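Local coordinates for virulence protein vsdE (Salmonella enterica, PDB 5LQ6) that acts as a cysteine hydrolase effector that suppresses host immune responses and contributes to bacterial virulence, at residues H84-I87 and Q91-L94; D56-M61 and Q182-W187; N127-V132 and P194-I199; D107-D112 and G117-Q122. The protein carries 4 engineered substitutions. All blocks are in the same frame, centred on the assembly; numbering follows the deposited sequence. Where two conformers were deposited one is given.

Interaction 1: residues H84-I87 and Q91-L94; sequences HYNI and QDIL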
loop_
_atom_site.group_PDB
_atom_site.type_symbol
_atom_site.label_atom_id
_atom_site.label_comp_id
_atom_site.label_asym_id
_atom_site.label_seq_id
_atom_site.Cartn_x
_atom_site.Cartn_y
_atom_site.Cartn_z
ATOM N N HIS A 84 -1.665 4.444 -0.504
ATOM C CA HIS A 84 -2.826 4.265 0.359
ATOM C C HIS A 84 -3.413 5.574 0.875
ATOM O O HIS A 84 -4.621 5.770 0.933
ATOM C CB HIS A 84 -2.452 3.326 1.498
ATOM C CG HIS A 84 -3.593 2.876 2.336
ATOM N ND1 HIS A 84 -4.510 1.947 1.903
ATOM C CD2 HIS A 84 -3.935 3.154 3.609
ATOM C CE1 HIS A 84 -5.406 1.737 2.835
ATOM N NE2 HIS A 84 -5.072 2.438 3.899
ATOM N N TYR A 85 -2.512 6.432 1.310
ATOM C CA TYR A 85 -2.908 7.757 1.750
ATOM C C TYR A 85 -3.593 8.558 0.643
ATOM O O TYR A 85 -4.639 9.159 0.880
ATOM C CB TYR A 85 -1.685 8.507 2.263
ATOM C CG TYR A 85 -1.896 9.933 2.739
ATOM C CD1 TYR A 85 -1.886 10.984 1.875
ATOM C CD2 TYR A 85 -2.107 10.162 4.072
ATOM C CE1 TYR A 85 -2.047 12.294 2.358
ATOM C CE2 TYR A 85 -2.245 11.469 4.573
ATOM C CZ TYR A 85 -2.229 12.501 3.673
ATOM O OH TYR A 85 -2.409 13.841 4.134
ATOM N N ASN A 86 -3.000 8.581 -0.533
ATOM C CA ASN A 86 -3.558 9.311 -1.691
ATOM C C ASN A 86 -4.944 8.753 -2.053
ATOM O O ASN A 86 -5.887 9.493 -2.319
ATOM C CB ASN A 86 -2.626 9.238 -2.890
ATOM C CG ASN A 86 -1.341 10.036 -2.688
ATOM O OD1 ASN A 86 -1.233 10.768 -1.693
ATOM N ND2 ASN A 86 -0.388 9.843 -3.536
ATOM N N ILE A 87 -5.092 7.426 -2.061
ATOM C CA ILE A 87 -6.377 6.863 -2.351
ATOM C C ILE A 87 -7.410 7.294 -1.318
ATOM O O ILE A 87 -8.536 7.697 -1.674
ATOM C CB ILE A 87 -6.290 5.299 -2.417
ATOM C CG1 ILE A 87 -5.527 4.888 -3.641
ATOM C CG2 ILE A 87 -7.689 4.661 -2.392
ATOM C CD1 ILE A 87 -5.038 3.451 -3.572
ATOM N N GLN A 91 -6.730 12.076 -3.730
ATOM C CA GLN A 91 -5.882 13.110 -4.251
ATOM C C GLN A 91 -4.452 12.681 -4.331
ATOM O O GLN A 91 -3.979 11.967 -3.445
ATOM C CB GLN A 91 -6.022 14.363 -3.362
ATOM C CG GLN A 91 -5.298 15.588 -3.919
ATOM C CD GLN A 91 -5.547 16.868 -3.088
ATOM O OE1 GLN A 91 -6.511 16.946 -2.306
ATOM N NE2 GLN A 91 -4.680 17.873 -3.267
ATOM N N ASP A 92 -3.735 13.152 -5.350
ATOM C CA ASP A 92 -2.321 12.875 -5.516
ATOM C C ASP A 92 -1.502 13.814 -4.642
ATOM O O ASP A 92 -1.155 14.907 -5.071
ATOM C CB ASP A 92 -1.844 12.967 -6.971
ATOM C CG ASP A 92 -2.342 11.832 -7.834
ATOM O OD1 ASP A 92 -2.506 10.689 -7.340
ATOM O OD2 ASP A 92 -2.565 12.045 -9.052
ATOM N N ILE A 93 -1.225 13.416 -3.414
ATOM C CA ILE A 93 -0.545 14.294 -2.388
ATOM C C ILE A 93 0.846 13.851 -2.099
ATOM O O ILE A 93 1.792 14.608 -2.228
ATOM C CB ILE A 93 -1.369 14.391 -1.113
ATOM C CG1 ILE A 93 -2.732 14.999 -1.403
ATOM C CG2 ILE A 93 -0.603 15.167 -0.017
ATOM C CD1 ILE A 93 -3.735 14.823 -0.307
ATOM N N LEU A 94 1.029 12.570 -1.705
ATOM C CA LEU A 94 2.321 12.046 -1.354
ATOM C C LEU A 94 2.989 11.282 -2.472
ATOM O O LEU A 94 2.314 10.570 -3.226
ATOM C CB LEU A 94 2.189 11.129 -0.144
ATOM C CG LEU A 94 1.524 11.654 1.107
ATOM C CD1 LEU A 94 1.587 10.599 2.196
ATOM C CD2 LEU A 94 2.225 12.917 1.616
HETATM O O HOH W 1 -1.300 8.617 -5.941
#

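Interaction 2: residues D56-M61 and Q182-W187; sequences DNLKQM and QFIDSW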
loop_
_atom_site.group_PDB
_atom_site.type_symbol
_atom_site.label_atom_id
_atom_site.label_comp_id
_atom_site.label_asym_id
_atom_site.label_seq_id
_atom_site.Cartn_x
_atom_site.Cartn_y
_atom_site.Cartn_z
ATOM N N ASP A 56 -8.468 3.081 -14.472
ATOM C CA ASP A 56 -7.567 4.048 -15.034
ATOM C C ASP A 56 -7.129 5.102 -13.995
ATOM O O ASP A 56 -5.979 5.542 -13.994
ATOM C CB ASP A 56 -8.255 4.779 -16.190
ATOM C CG ASP A 56 -7.330 5.765 -16.815
ATOM O OD1 ASP A 56 -6.358 5.297 -17.430
ATOM O OD2 ASP A 56 -7.530 6.990 -16.597
ATOM N N ASN A 57 -8.022 5.511 -13.123
ATOM C CA ASN A 57 -7.657 6.367 -11.995
ATOM C C ASN A 57 -6.528 5.740 -11.201
ATOM O O ASN A 57 -5.542 6.409 -10.844
ATOM C CB ASN A 57 -8.818 6.660 -11.021
ATOM C CG ASN A 57 -9.954 7.499 -11.592
ATOM O OD1 ASN A 57 -11.086 7.350 -11.136
ATOM N ND2 ASN A 57 -9.656 8.400 -12.507
ATOM N N LEU A 58 -6.705 4.470 -10.860
ATOM C CA LEU A 58 -5.676 3.789 -10.080
ATOM C C LEU A 58 -4.330 3.718 -10.777
ATOM O O LEU A 58 -3.298 3.790 -10.143
ATOM C CB LEU A 58 -6.122 2.358 -9.696
ATOM C CG LEU A 58 -7.286 2.223 -8.776
ATOM C CD1 LEU A 58 -7.533 0.707 -8.632
ATOM C CD2 LEU A 58 -6.994 2.841 -7.421
ATOM N N LYS A 59 -4.332 3.526 -12.094
ATOM C CA LYS A 59 -3.089 3.531 -12.817
ATOM C C LYS A 59 -2.394 4.869 -12.654
ATOM O O LYS A 59 -1.184 4.936 -12.418
ATOM C CB LYS A 59 -3.332 3.273 -14.323
ATOM C CG LYS A 59 -2.083 3.007 -15.110
ATOM C CD LYS A 59 -2.372 2.870 -16.602
ATOM C CE LYS A 59 -3.654 2.087 -16.878
ATOM N NZ LYS A 59 -3.891 1.961 -18.349
ATOM N N GLN A 60 -3.140 5.961 -12.828
ATOM C CA GLN A 60 -2.522 7.268 -12.719
ATOM C C GLN A 60 -1.997 7.538 -11.297
ATOM O O GLN A 60 -0.941 8.108 -11.127
ATOM C CB GLN A 60 -3.500 8.355 -13.144
ATOM C CG GLN A 60 -4.158 8.220 -14.532
ATOM C CD GLN A 60 -3.366 7.477 -15.616
ATOM O OE1 GLN A 60 -2.180 7.768 -15.904
ATOM N NE2 GLN A 60 -4.027 6.511 -16.245
ATOM N N MET A 61 -2.742 7.081 -10.303
ATOM C CA MET A 61 -2.320 7.243 -8.898
ATOM C C MET A 61 -1.063 6.442 -8.590
ATOM O O MET A 61 -0.156 6.906 -7.889
ATOM C CB MET A 61 -3.469 6.849 -7.962
ATOM C CG MET A 61 -4.625 7.807 -8.080
ATOM S SD MET A 61 -5.955 7.584 -6.914
ATOM C CE MET A 61 -5.279 8.507 -5.514
ATOM N N GLN A 182 -8.426 -5.151 -7.583
ATOM C CA GLN A 182 -7.286 -4.785 -8.371
ATOM C C GLN A 182 -6.054 -4.675 -7.482
ATOM O O GLN A 182 -5.963 -3.754 -6.673
ATOM C CB GLN A 182 -7.525 -3.498 -9.118
ATOM C CG GLN A 182 -6.381 -3.050 -10.001
ATOM C CD GLN A 182 -6.146 -3.999 -11.137
ATOM O OE1 GLN A 182 -7.052 -4.172 -12.001
ATOM N NE2 GLN A 182 -5.030 -4.723 -11.121
ATOM N N PHE A 183 -5.124 -5.594 -7.656
ATOM C CA PHE A 183 -3.789 -5.425 -7.039
ATOM C C PHE A 183 -3.047 -4.352 -7.746
ATOM O O PHE A 183 -3.124 -4.214 -8.982
ATOM C CB PHE A 183 -3.070 -6.756 -6.986
ATOM C CG PHE A 183 -3.715 -7.743 -6.043
ATOM C CD1 PHE A 183 -3.621 -7.573 -4.696
ATOM C CD2 PHE A 183 -4.436 -8.848 -6.507
ATOM C CE1 PHE A 183 -4.192 -8.470 -3.782
ATOM C CE2 PHE A 183 -5.003 -9.725 -5.601
ATOM C CZ PHE A 183 -4.881 -9.540 -4.253
ATOM N N ILE A 184 -2.297 -3.575 -6.963
ATOM C CA ILE A 184 -1.519 -2.439 -7.465
ATOM C C ILE A 184 -0.121 -2.559 -6.865
ATOM O O ILE A 184 0.020 -2.637 -5.657
ATOM C CB ILE A 184 -2.114 -1.082 -7.114
ATOM C CG1 ILE A 184 -3.565 -0.989 -7.513
ATOM C CG2 ILE A 184 -1.299 0.018 -7.730
ATOM C CD1 ILE A 184 -4.323 0.024 -6.711
ATOM N N ASP A 185 0.903 -2.587 -7.690
ATOM C CA ASP A 185 2.291 -2.626 -7.186
ATOM C C ASP A 185 3.014 -1.469 -7.810
ATOM O O ASP A 185 3.623 -1.629 -8.889
ATOM C CB ASP A 185 2.956 -3.984 -7.411
ATOM C CG ASP A 185 4.248 -4.129 -6.679
ATOM O OD1 ASP A 185 4.811 -3.104 -6.262
ATOM O OD2 ASP A 185 4.683 -5.280 -6.474
ATOM N N SER A 186 3.006 -0.301 -7.156
ATOM C CA SER A 186 3.608 0.902 -7.714
ATOM C C SER A 186 5.119 0.787 -7.786
ATOM O O SER A 186 5.766 1.518 -8.567
ATOM C CB SER A 186 3.200 2.130 -6.955
ATOM O OG SER A 186 3.683 2.095 -5.599
ATOM N N TRP A 187 5.698 -0.124 -7.024
ATOM C CA TRP A 187 7.146 -0.421 -7.089
ATOM C C TRP A 187 7.540 -1.175 -8.336
ATOM O O TRP A 187 8.659 -1.019 -8.882
ATOM C CB TRP A 187 7.528 -1.191 -5.827
ATOM C CG TRP A 187 8.920 -1.675 -5.742
ATOM C CD1 TRP A 187 9.960 -0.987 -5.211
ATOM C CD2 TRP A 187 9.418 -2.911 -6.191
ATOM N NE1 TRP A 187 11.106 -1.739 -5.314
ATOM C CE2 TRP A 187 10.796 -2.947 -5.871
ATOM C CE3 TRP A 187 8.836 -4.033 -6.770
ATOM C CZ2 TRP A 187 11.599 -4.057 -6.176
ATOM C CZ3 TRP A 187 9.663 -5.165 -7.068
ATOM C CH2 TRP A 187 11.014 -5.130 -6.788
#

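Interaction 3: residues N127-V132 and P194-I199; sequences NSIDEV and PSLQEI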
loop_
_atom_site.group_PDB
_atom_site.type_symbol
_atom_site.label_atom_id
_atom_site.label_comp_id
_atom_site.label_asym_id
_atom_site.label_seq_id
_atom_site.Cartn_x
_atom_site.Cartn_y
_atom_site.Cartn_z
ATOM N N ASN A 127 -2.648 -17.191 4.034
ATOM C CA ASN A 127 -1.692 -18.095 3.490
ATOM C C ASN A 127 -1.497 -18.046 1.989
ATOM O O ASN A 127 -0.670 -18.785 1.438
ATOM C CB ASN A 127 -2.124 -19.527 3.816
ATOM C CG ASN A 127 -2.057 -19.828 5.276
ATOM O OD1 ASN A 127 -1.112 -19.421 5.936
ATOM N ND2 ASN A 127 -3.031 -20.567 5.787
ATOM N N SER A 128 -2.223 -17.181 1.267
ATOM C CA SER A 128 -2.109 -17.109 -0.163
ATOM C C SER A 128 -2.693 -15.796 -0.648
ATOM O O SER A 128 -3.529 -15.174 0.009
ATOM C CB SER A 128 -2.828 -18.304 -0.864
ATOM O OG SER A 128 -4.196 -18.164 -0.689
ATOM N N ILE A 129 -2.251 -15.370 -1.822
ATOM C CA ILE A 129 -2.826 -14.176 -2.449
ATOM C C ILE A 129 -4.284 -14.393 -2.801
ATOM O O ILE A 129 -5.091 -13.500 -2.742
ATOM C CB ILE A 129 -1.887 -13.721 -3.599
ATOM C CG1 ILE A 129 -2.188 -12.259 -4.006
ATOM C CG2 ILE A 129 -2.021 -14.637 -4.751
ATOM C CD1 ILE A 129 -1.787 -11.276 -2.971
ATOM N N ASP A 130 -4.681 -15.641 -3.086
ATOM C CA ASP A 130 -6.067 -15.958 -3.302
ATOM C C ASP A 130 -6.914 -15.695 -2.084
ATOM O O ASP A 130 -8.042 -15.196 -2.138
ATOM C CB ASP A 130 -6.201 -17.450 -3.719
ATOM C CG ASP A 130 -5.238 -17.818 -4.820
ATOM O OD1 ASP A 130 -3.979 -18.015 -4.530
ATOM O OD2 ASP A 130 -5.736 -17.816 -5.955
ATOM N N GLU A 131 -6.377 -16.058 -0.931
ATOM C CA GLU A 131 -7.068 -15.804 0.327
ATOM C C GLU A 131 -7.116 -14.324 0.670
ATOM O O GLU A 131 -8.101 -13.847 1.253
ATOM C CB GLU A 131 -6.412 -16.632 1.380
ATOM C CG GLU A 131 -6.802 -18.097 1.180
ATOM C CD GLU A 131 -6.027 -19.047 2.049
ATOM O OE1 GLU A 131 -4.907 -19.373 1.635
ATOM O OE2 GLU A 131 -6.574 -19.498 3.112
ATOM N N VAL A 132 -6.050 -13.599 0.348
ATOM C CA VAL A 132 -6.076 -12.141 0.444
ATOM C C VAL A 132 -7.231 -11.570 -0.373
ATOM O O VAL A 132 -8.002 -10.729 0.137
ATOM C CB VAL A 132 -4.757 -11.545 -0.010
ATOM C CG1 VAL A 132 -4.869 -10.021 -0.131
ATOM C CG2 VAL A 132 -3.610 -11.898 0.942
ATOM N N PRO A 194 -0.966 -5.604 -11.805
ATOM C CA PRO A 194 -0.939 -7.042 -12.150
ATOM C C PRO A 194 -2.290 -7.682 -11.962
ATOM O O PRO A 194 -3.038 -7.302 -11.054
ATOM C CB PRO A 194 0.099 -7.595 -11.216
ATOM C CG PRO A 194 -0.026 -6.696 -10.009
ATOM C CD PRO A 194 -0.236 -5.336 -10.554
ATOM N N SER A 195 -2.579 -8.701 -12.750
ATOM C CA SER A 195 -3.700 -9.561 -12.471
ATOM C C SER A 195 -3.360 -10.486 -11.349
ATOM O O SER A 195 -2.204 -10.614 -10.983
ATOM C CB SER A 195 -4.072 -10.398 -13.687
ATOM O OG SER A 195 -3.015 -11.317 -13.984
ATOM N N LEU A 196 -4.370 -11.165 -10.785
ATOM C CA LEU A 196 -4.103 -12.171 -9.769
ATOM C C LEU A 196 -3.116 -13.225 -10.285
ATOM O O LEU A 196 -2.156 -13.579 -9.598
ATOM C CB LEU A 196 -5.423 -12.815 -9.343
ATOM C CG LEU A 196 -5.233 -13.929 -8.289
ATOM C CD1 LEU A 196 -4.794 -13.367 -6.966
ATOM C CD2 LEU A 196 -6.559 -14.675 -8.106
ATOM N N GLN A 197 -3.344 -13.715 -11.476
ATOM C CA GLN A 197 -2.454 -14.736 -12.074
ATOM C C GLN A 197 -1.041 -14.214 -12.140
ATOM O O GLN A 197 -0.064 -14.922 -11.838
ATOM C CB GLN A 197 -3.000 -15.137 -13.452
ATOM C CG GLN A 197 -2.127 -16.056 -14.302
ATOM C CD GLN A 197 -2.879 -16.564 -15.546
ATOM O OE1 GLN A 197 -2.600 -16.173 -16.674
ATOM N NE2 GLN A 197 -3.851 -17.433 -15.323
ATOM N N GLU A 198 -0.860 -12.952 -12.547
ATOM C CA GLU A 198 0.471 -12.404 -12.725
ATOM C C GLU A 198 1.144 -12.250 -11.381
ATOM O O GLU A 198 2.322 -12.602 -11.237
ATOM C CB GLU A 198 0.378 -11.035 -13.434
ATOM C CG GLU A 198 0.174 -11.208 -14.914
ATOM C CD GLU A 198 -0.313 -9.987 -15.617
ATOM O OE1 GLU A 198 -0.611 -8.950 -14.982
ATOM O OE2 GLU A 198 -0.406 -10.028 -16.850
ATOM N N ILE A 199 0.468 -11.692 -10.377
ATOM C CA ILE A 199 1.129 -11.476 -9.112
ATOM C C ILE A 199 1.468 -12.794 -8.406
ATOM O O ILE A 199 2.474 -12.880 -7.702
ATOM C CB ILE A 199 0.320 -10.475 -8.259
ATOM C CG1 ILE A 199 1.268 -9.756 -7.283
ATOM C CG2 ILE A 199 -0.870 -11.152 -7.639
ATOM C CD1 ILE A 199 0.606 -8.657 -6.500
#

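Interaction 4: residues D107-D112 and G117-Q122; sequences DSAIVD and GHELNQ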
loop_
_atom_site.group_PDB
_atom_site.type_symbol
_atom_site.label_atom_id
_atom_site.label_comp_id
_atom_site.label_asym_id
_atom_site.label_seq_id
_atom_site.Cartn_x
_atom_site.Cartn_y
_atom_site.Cartn_z
ATOM N N ASP A 107 10.804 0.070 8.155
ATOM C CA ASP A 107 9.815 -0.552 9.030
ATOM C C ASP A 107 8.471 0.090 8.741
ATOM O O ASP A 107 8.319 1.335 8.793
ATOM C CB ASP A 107 10.263 -0.305 10.480
ATOM C CG ASP A 107 9.308 -0.850 11.529
ATOM O OD1 ASP A 107 8.281 -1.489 11.202
ATOM O OD2 ASP A 107 9.668 -0.660 12.719
ATOM N N SER A 108 7.488 -0.738 8.424
ATOM C CA SER A 108 6.146 -0.252 8.155
ATOM C C SER A 108 5.545 0.452 9.361
ATOM O O SER A 108 4.692 1.313 9.182
ATOM C CB SER A 108 5.200 -1.312 7.574
ATOM O OG SER A 108 4.981 -2.350 8.474
ATOM N N ALA A 109 5.942 0.069 10.578
ATOM C CA ALA A 109 5.433 0.740 11.783
ATOM C C ALA A 109 5.875 2.221 11.809
ATOM O O ALA A 109 5.083 3.118 12.092
ATOM C CB ALA A 109 5.939 0.038 13.026
ATOM N N ILE A 110 7.157 2.456 11.530
ATOM C CA ILE A 110 7.672 3.821 11.485
ATOM C C ILE A 110 7.024 4.576 10.342
ATOM O O ILE A 110 6.570 5.718 10.493
ATOM C CB ILE A 110 9.222 3.849 11.365
ATOM C CG1 ILE A 110 9.824 3.197 12.610
ATOM C CG2 ILE A 110 9.747 5.265 11.087
ATOM C CD1 ILE A 110 11.347 3.168 12.568
ATOM N N VAL A 111 6.911 3.931 9.173
ATOM C CA VAL A 111 6.281 4.606 8.059
ATOM C C VAL A 111 4.829 4.949 8.377
ATOM O O VAL A 111 4.367 6.060 8.082
ATOM C CB VAL A 111 6.387 3.772 6.734
ATOM C CG1 VAL A 111 5.503 4.298 5.622
ATOM C CG2 VAL A 111 7.849 3.657 6.301
ATOM N N ASP A 112 4.089 4.030 8.980
ATOM C CA ASP A 112 2.716 4.272 9.294
ATOM C C ASP A 112 2.569 5.397 10.356
ATOM O O ASP A 112 1.693 6.242 10.262
ATOM C CB ASP A 112 2.033 3.007 9.859
ATOM C CG ASP A 112 1.629 2.013 8.812
ATOM O OD1 ASP A 112 1.760 2.256 7.553
ATOM O OD2 ASP A 112 1.101 0.929 9.275
ATOM N N GLY A 117 -0.059 8.635 11.462
ATOM C CA GLY A 117 -0.109 9.028 12.858
ATOM C C GLY A 117 -0.286 7.905 13.838
ATOM O O GLY A 117 -0.420 8.158 15.078
ATOM N N HIS A 118 -0.299 6.666 13.354
ATOM C CA HIS A 118 -0.364 5.457 14.170
ATOM C C HIS A 118 -0.118 4.280 13.276
ATOM O O HIS A 118 -0.256 4.393 12.044
ATOM C CB HIS A 118 -1.749 5.340 14.863
ATOM C CG HIS A 118 -2.902 5.358 13.925
ATOM N ND1 HIS A 118 -3.644 6.492 13.669
ATOM C CD2 HIS A 118 -3.465 4.372 13.194
ATOM C CE1 HIS A 118 -4.584 6.204 12.781
ATOM N NE2 HIS A 118 -4.516 4.920 12.504
ATOM N N GLU A 119 0.269 3.156 13.879
ATOM C CA GLU A 119 0.365 1.884 13.149
ATOM C C GLU A 119 -1.011 1.463 12.699
ATOM O O GLU A 119 -1.966 1.616 13.435
ATOM C CB GLU A 119 0.949 0.770 14.014
ATOM C CG GLU A 119 2.269 1.107 14.640
ATOM C CD GLU A 119 2.928 -0.104 15.283
ATOM O OE1 GLU A 119 2.822 -1.230 14.715
ATOM O OE2 GLU A 119 3.587 0.092 16.328
ATOM N N LEU A 120 -1.136 0.984 11.467
ATOM C CA LEU A 120 -2.438 0.540 10.966
ATOM C C LEU A 120 -2.704 -0.885 11.484
ATOM O O LEU A 120 -1.809 -1.678 11.587
ATOM C CB LEU A 120 -2.460 0.556 9.433
ATOM C CG LEU A 120 -2.103 1.868 8.758
ATOM C CD1 LEU A 120 -2.222 1.734 7.244
ATOM C CD2 LEU A 120 -2.980 3.003 9.316
ATOM N N ASN A 121 -3.919 -1.154 11.879
ATOM C CA ASN A 121 -4.205 -2.488 12.453
ATOM C C ASN A 121 -4.193 -3.503 11.301
ATOM O O ASN A 121 -4.651 -3.215 10.205
ATOM C CB ASN A 121 -5.549 -2.545 13.189
ATOM C CG ASN A 121 -6.706 -2.081 12.322
ATOM O OD1 ASN A 121 -6.524 -1.242 11.451
ATOM N ND2 ASN A 121 -7.891 -2.617 12.560
ATOM N N GLN A 122 -3.603 -4.632 11.579
ATOM C CA GLN A 122 -3.412 -5.667 10.587
ATOM C C GLN A 122 -4.464 -6.751 10.746
ATOM O O GLN A 122 -5.124 -6.887 11.774
ATOM C CB GLN A 122 -2.042 -6.286 10.754
ATOM C CG GLN A 122 -0.897 -5.350 10.533
ATOM C CD GLN A 122 0.309 -6.068 9.992
ATOM O OE1 GLN A 122 0.849 -6.942 10.662
ATOM N NE2 GLN A 122 0.709 -5.744 8.745
#

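Interaction 1: residues H84-I87 and Q91-L94
As the chain leaves helix 76-89 it folds back along the helix's last turn, and the N86 amide holds the returning backbone at L94. The two form a two-way pair: L94 N donates to N86 OD1 at 2.9 Å, nearly straight (176°) and in the carbonyl plane on a lone pair, while N86 ND2 returns a bond to L94 O at 2.8 Å. N86 CG lies anti to the carbonyl carbon (chi1 -69°), and this turns the amide off the helix to meet the backbone. OD1 also takes a longer, weak bond from I93 N, and the second N-H of ND2 reaches a water that in turn donates to D92 OD1. The amide thus has partners at both ends, which fixes its flip. Here the N86 side chain ties the last turns of helix 76-89 to the start of strand 94-96; D92, whose other carboxylate oxygen meets Y49, is the centre of an inverse gamma turn on the way. The main chain adds Q91 N to N86 O at 3.1 Å. Beside this polar part lies an apolar one: L94 CD1 sits over one face of the Y85 ring, 3.9 Å from its centroid, in a CH-pi contact, and I93 CG2 comes to the ring edge, 4.0 Å from Y85 CE1. The phenol oxygen of Y85 continues to S11 OG.

Interaction 2: residues D56-M61 and Q182-W187
L58 and I184 meet methyl to methyl where helix 55-65 lies against strand 180-184. The tight part is small: I184 CD1 fits against both branches of the leucine, 3.8 Å from L58 CD1 and 3.9 Å from L58 CD2, with the two side chains nearly perpendicular. Both extend with CG or CG1 anti to the carbonyl carbon (chi1 -65° for L58, -52° for I184), which points their terminal methyls at one another. Around them I172, V170, L83 and A62 supply further apolar neighbours.

Towards Q182 the fit slackens. Only aliphatic carbon touches here, Q182 CG at 4.2 Å from L58 CD1, and the two side chains run antiparallel alongside one another. A bend at chi2 (66°) turns the amide of Q182 back on its own strand, and NE2 gives F183 O a nearly straight bond of 2.9 Å; OE1 is taken by R55 NE, which ties the strand to the first turn of the helix. The helix packed on the antiparallel sheet is consistent with a papain-like fold, as the CA peptidase clan would suggest. Just past the strand, D185 OD2 is bonded to H165 NE2, as expected of the acid and base of a probable Cys-His-Asp triad.

The solvent side of the helix is polar instead: D56 is exposed, K59 and Q60 partly so, and none of the three touches 182-187.

Interaction 3: residues N127-V132 and P194-I199
Two helices begin side by side here, 129-143 and 196-200, with their first turns nearest at I129 and L196, whose CA atoms are 7.7 Å apart. No hydrogen bond joins them, and the contact is apolar. L196 CD1 lies 3.8 Å from I129 CG2, the two side chains overlapping lengthwise and pointing opposite ways. The other branch of the isoleucine, I129 CG1, is 4.0 Å from I199 CG2, so that I129 rests against two residues of the second helix. With CG1 anti to the backbone N (chi1 -163°), I129 keeps CG2 in the crowded position between N and the carbonyl carbon, where it meets the leucine. F183 and F167 of the sheet extend the apolar patch. Toward solvent, D130 OD2 approaches L196 CD2 at 3.9 Å across the leucine, while D130 OD1 makes a salt bridge to K200 NZ of the other helix. Both helix starts are capped by serine. S128 OG accepts from E131 N and donates to E131 OE1, using the anti lone pair of that carboxylate oxygen. At the second helix E198 N reaches S195 OG, and E198 OE1 receives S195 N at 3.0 Å: the reciprocal capping box of a helix N terminus.

Interaction 4: residues D107-D112 and G117-Q122
D112 and L120 bring the middle of helix 108-116 against the loop that follows it, and D112 can be traced outwards from its root. CB lies against the backbone of the loop, 3.5 Å from H118 O and 3.9 Å from E119 CA. CG then packs beside L120 CG at 3.7 Å, the leucine lying roughly square to the aspartate. At the tip the oxygens divide the work. OD2 accepts from L120 N at 3.1 Å along a nearly straight N-H line (168°), although the donor comes from above the carboxylate plane, 40° out of it. OD1 skirts L120 CD1 and forms a salt bridge with R212 NH2. A buried carboxylate thus has a main-chain N-H and an arginine to offset its charge, which would be expected to keep it ionised. CG is set anti to the carbonyl carbon (chi1 -79°), swinging the group over the loop.

The main chain contributes little more: G117, with positive phi as it leaves the helix, gives D112 O only a weak bond. At the outer edge A109 CB touches the E119 carboxylate, 3.8 Å from OE1. Beyond the pair, I110 and V111 pack on helix 29-38, V111 and S108 also touch V77 of helix 76-89, and L120 and Q122 lean on R212, so the corner is lodged between two helices and strand 209-212.

Overall arrangement
Following the chain, residues 56-61 open the longest loop, which closes only at 182-187 as interaction 2. Two short helix-to-loop returns nest inside it in series: interaction 1 at the end of helix 76-89, and interaction 4 around the end of helix 108-116. Interaction 3 opens at 127-132 within the long loop but closes after it, at 194-199, so interactions 2 and 3 cross; F183 of 182-187 reaches across to I129 and L196 of interaction 3. M61 joins interaction 2 to interaction 1, and H84 reaches L120 of interaction 4. The local returns join helices 76-89 and 108-116 to the segments that follow them, while the long-range pair binds helices 55-65, 129-143 and 196-200 to the antiparallel sheet.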